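PDB 4GKR: neck and C-terminal motor domain of Kar3 from Candida glabrata, which binds ADP and magnesium as a kinesin-14 motor ATPase and probably couples ATP hydrolysis to movement along microtubules in mitosis. Local coordinates for residues E158-Y163 with T203-C208. Numbering follows the deposited sequence.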
ATOM      1  N   GLU A 158       5.683   9.455   9.774  1.00 38.38           N
ATOM      2  CA  GLU A 158       4.864   9.041  10.881  1.00 38.46           C
ATOM      3  C   GLU A 158       4.485   7.606  10.608  1.00 36.02           C
ATOM      4  O   GLU A 158       4.347   7.198   9.455  1.00 35.00           O
ATOM      5  CB  GLU A 158       3.609   9.906  10.979  1.00 41.23           C
ATOM      6  CG  GLU A 158       3.863  11.297  11.522  1.00 48.17           C
ATOM      7  CD  GLU A 158       3.204  12.402  10.702  1.00 54.79           C
ATOM      8  OE1 GLU A 158       2.373  12.091   9.808  1.00 58.07           O
ATOM      9  OE2 GLU A 158       3.521  13.595  10.956  1.00 59.30           O
ATOM     10  N   PHE A 159       4.309   6.838  11.676  1.00 35.83           N
ATOM     11  CA  PHE A 159       4.024   5.433  11.571  1.00 33.73           C
ATOM     12  C   PHE A 159       2.912   5.126  12.549  1.00 34.30           C
ATOM     13  O   PHE A 159       3.119   5.150  13.766  1.00 37.01           O
ATOM     14  CB  PHE A 159       5.284   4.625  11.863  1.00 34.74           C
ATOM     15  CG  PHE A 159       5.193   3.176  11.471  1.00 35.03           C
ATOM     16  CD1 PHE A 159       4.287   2.742  10.512  1.00 33.48           C
ATOM     17  CD2 PHE A 159       6.029   2.244  12.057  1.00 36.72           C
ATOM     18  CE1 PHE A 159       4.213   1.416  10.148  1.00 33.66           C
ATOM     19  CE2 PHE A 159       5.958   0.911  11.702  1.00 37.01           C
ATOM     20  CZ  PHE A 159       5.043   0.493  10.747  1.00 34.91           C
ATOM     21  N   ILE A 160       1.717   4.877  12.019  1.00 32.31           N
ATOM     22  CA  ILE A 160       0.555   4.629  12.874  1.00 32.94           C
ATOM     23  C   ILE A 160      -0.094   3.271  12.632  1.00 32.70           C
ATOM     24  O   ILE A 160       0.135   2.620  11.600  1.00 31.94           O
ATOM     25  CB  ILE A 160      -0.511   5.756  12.801  1.00 32.40           C
ATOM     26  CG1 ILE A 160      -1.150   5.827  11.410  1.00 30.24           C
ATOM     27  CG2 ILE A 160       0.085   7.101  13.223  1.00 33.70           C
ATOM     28  CD1 ILE A 160      -2.371   6.700  11.359  1.00 29.07           C
ATOM     29  N   GLU A 161      -0.872   2.841  13.619  1.00 33.57           N
ATOM     30  CA  GLU A 161      -1.669   1.627  13.529  1.00 34.33           C
ATOM     31  C   GLU A 161      -3.091   1.996  13.892  1.00 35.17           C
ATOM     32  O   GLU A 161      -3.326   2.740  14.851  1.00 36.64           O
ATOM     33  CB  GLU A 161      -1.141   0.527  14.468  1.00 34.87           C
ATOM     34  N   ILE A 162      -4.033   1.503  13.102  1.00 34.45           N
ATOM     35  CA  ILE A 162      -5.445   1.717  13.371  1.00 34.65           C
ATOM     36  C   ILE A 162      -6.135   0.383  13.688  1.00 34.76           C
ATOM     37  O   ILE A 162      -6.054  -0.569  12.911  1.00 33.14           O
ATOM     38  CB  ILE A 162      -6.126   2.401  12.180  1.00 33.66           C
ATOM     39  CG1 ILE A 162      -5.427   3.714  11.863  1.00 33.27           C
ATOM     40  CG2 ILE A 162      -7.593   2.659  12.480  1.00 36.03           C
ATOM     41  CD1 ILE A 162      -6.188   4.571  10.872  1.00 33.07           C
ATOM     42  N   TYR A 163      -6.801   0.328  14.838  1.00 36.13           N
ATOM     43  CA  TYR A 163      -7.551  -0.850  15.261  1.00 37.40           C
ATOM     44  C   TYR A 163      -8.874  -0.407  15.860  1.00 39.78           C
ATOM     45  O   TYR A 163      -8.886   0.384  16.813  1.00 40.39           O
ATOM     46  CB  TYR A 163      -6.764  -1.645  16.306  1.00 38.10           C
ATOM     47  CG  TYR A 163      -7.520  -2.827  16.851  1.00 39.73           C
ATOM     48  CD1 TYR A 163      -7.671  -3.979  16.095  1.00 39.13           C
ATOM     49  CD2 TYR A 163      -8.094  -2.797  18.124  1.00 42.15           C
ATOM     50  CE1 TYR A 163      -8.362  -5.073  16.583  1.00 40.99           C
ATOM     51  CE2 TYR A 163      -8.794  -3.900  18.625  1.00 43.55           C
ATOM     52  CZ  TYR A 163      -8.928  -5.034  17.846  1.00 43.08           C
ATOM     53  OH  TYR A 163      -9.622  -6.143  18.301  1.00 44.98           O
ATOM     54  N   THR A 203      -3.259  14.657  15.615  1.00 41.55           N
ATOM     55  CA  THR A 203      -2.743  15.278  16.822  1.00 43.13           C
ATOM     56  C   THR A 203      -1.917  14.340  17.720  1.00 44.44           C
ATOM     57  O   THR A 203      -2.211  13.142  17.846  1.00 43.04           O
ATOM     58  CB  THR A 203      -3.878  15.903  17.642  1.00 44.74           C
ATOM     59  OG1 THR A 203      -4.746  14.871  18.128  1.00 44.39           O
ATOM     60  CG2 THR A 203      -4.673  16.882  16.792  1.00 44.42           C
ATOM     61  N   ASN A 204      -0.875  14.917  18.335  1.00 46.94           N
ATOM     62  CA  ASN A 204       0.030  14.233  19.271  1.00 48.18           C
ATOM     63  C   ASN A 204       0.786  13.023  18.699  1.00 47.69           C
ATOM     64  O   ASN A 204       1.105  12.073  19.425  1.00 49.01           O
ATOM     65  CB  ASN A 204      -0.717  13.817  20.541  1.00 50.23           C
ATOM     66  CG  ASN A 204      -1.501  14.951  21.169  1.00 52.37           C
ATOM     67  OD1 ASN A 204      -0.970  16.017  21.463  1.00 54.33           O
ATOM     68  ND2 ASN A 204      -2.776  14.709  21.399  1.00 53.01           N
ATOM     69  N   ILE A 205       1.073  13.051  17.402  1.00 46.25           N
ATOM     70  CA  ILE A 205       1.783  11.952  16.766  1.00 45.42           C
ATOM     71  C   ILE A 205       3.236  12.365  16.658  1.00 46.96           C
ATOM     72  O   ILE A 205       3.521  13.502  16.275  1.00 47.95           O
ATOM     73  CB  ILE A 205       1.145  11.606  15.404  1.00 42.66           C
ATOM     74  CG1 ILE A 205      -0.191  10.902  15.626  1.00 43.24           C
ATOM     75  CG2 ILE A 205       2.007  10.685  14.576  1.00 42.17           C
ATOM     76  CD1 ILE A 205      -0.114   9.562  16.316  1.00 43.10           C
ATOM     77  N   THR A 206       4.155  11.483  17.053  1.00 48.55           N
ATOM     78  CA  THR A 206       5.561  11.827  16.900  1.00 52.30           C
ATOM     79  C   THR A 206       5.932  11.730  15.444  1.00 51.71           C
ATOM     80  O   THR A 206       5.757  10.700  14.781  1.00 49.20           O
ATOM     81  CB  THR A 206       6.563  11.080  17.825  1.00 54.59           C
ATOM     82  OG1 THR A 206       6.246   9.690  17.894  1.00 53.04           O
ATOM     83  CG2 THR A 206       6.572  11.708  19.256  1.00 57.96           C
ATOM     84  N   THR A 207       6.369  12.865  14.932  1.00 54.93           N
ATOM     85  CA  THR A 207       6.846  12.923  13.579  1.00 56.59           C
ATOM     86  C   THR A 207       8.360  12.919  13.682  1.00 57.29           C
ATOM     87  O   THR A 207       8.979  13.777  14.327  1.00 60.44           O
ATOM     88  CB  THR A 207       6.222  14.096  12.769  1.00 57.58           C
ATOM     89  OG1 THR A 207       7.076  14.471  11.674  1.00 56.71           O
ATOM     90  CG2 THR A 207       5.935  15.310  13.665  1.00 61.62           C
ATOM     91  N   CYS A 208       8.928  11.883  13.093  1.00 55.52           N
ATOM     92  CA  CYS A 208      10.344  11.692  13.049  1.00 57.31           C
ATOM     93  C   CYS A 208      10.914  12.327  11.771  1.00 55.58           C
ATOM     94  O   CYS A 208      10.465  12.019  10.664  1.00 54.24           O
ATOM     95  CB  CYS A 208      10.613  10.198  13.106  1.00 59.53           C
ATOM     96  SG  CYS A 208      12.295   9.724  12.690  1.00 75.07           S
TER
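E158 and I205 meet through their aliphatic parts, CG of E158 lying 3.6 Å from CG2 of I205, where the loop between strands 199-202 and 208-209 runs beside strand 152-163 of the central mixed sheet of the kinesin motor domain, with which 208-209 pairs antiparallel. No hydrogen bond joins residues 158-163 to 203-208, and only 202 Å² is buried in all, so van der Waals packing, mostly between side chains, makes up this surface contact. A second apolar touch extends it inward: CG2 of the buried I160 stands 4.0 Å from CD1 of I205, the two side chains crossing at about a right angle. I205 thus spans two residues that point to the same face of the strand, its CG2 branch serving E158 and its CD1 end I160. At the other end of the contact, E158 and T207 run side by side in the same direction. The E158 chain bends at chi2 (133°), which carries its carboxylate alongside T207: OE2 of E158 lies 3.3 Å from CB of T207, and the hydroxyl OG1 of T207 is farther from OE2, at 3.7 Å.

The strand itself is held by backbone bonds of E158 to I246 and of I160 to I244, while L325 packs on I160. The loop is tied down separately: OG1 of T203 hydrogen-bonds to N of E190, ND2 of N204 to O of K188, and OG1 of T206 to OD2 of D169.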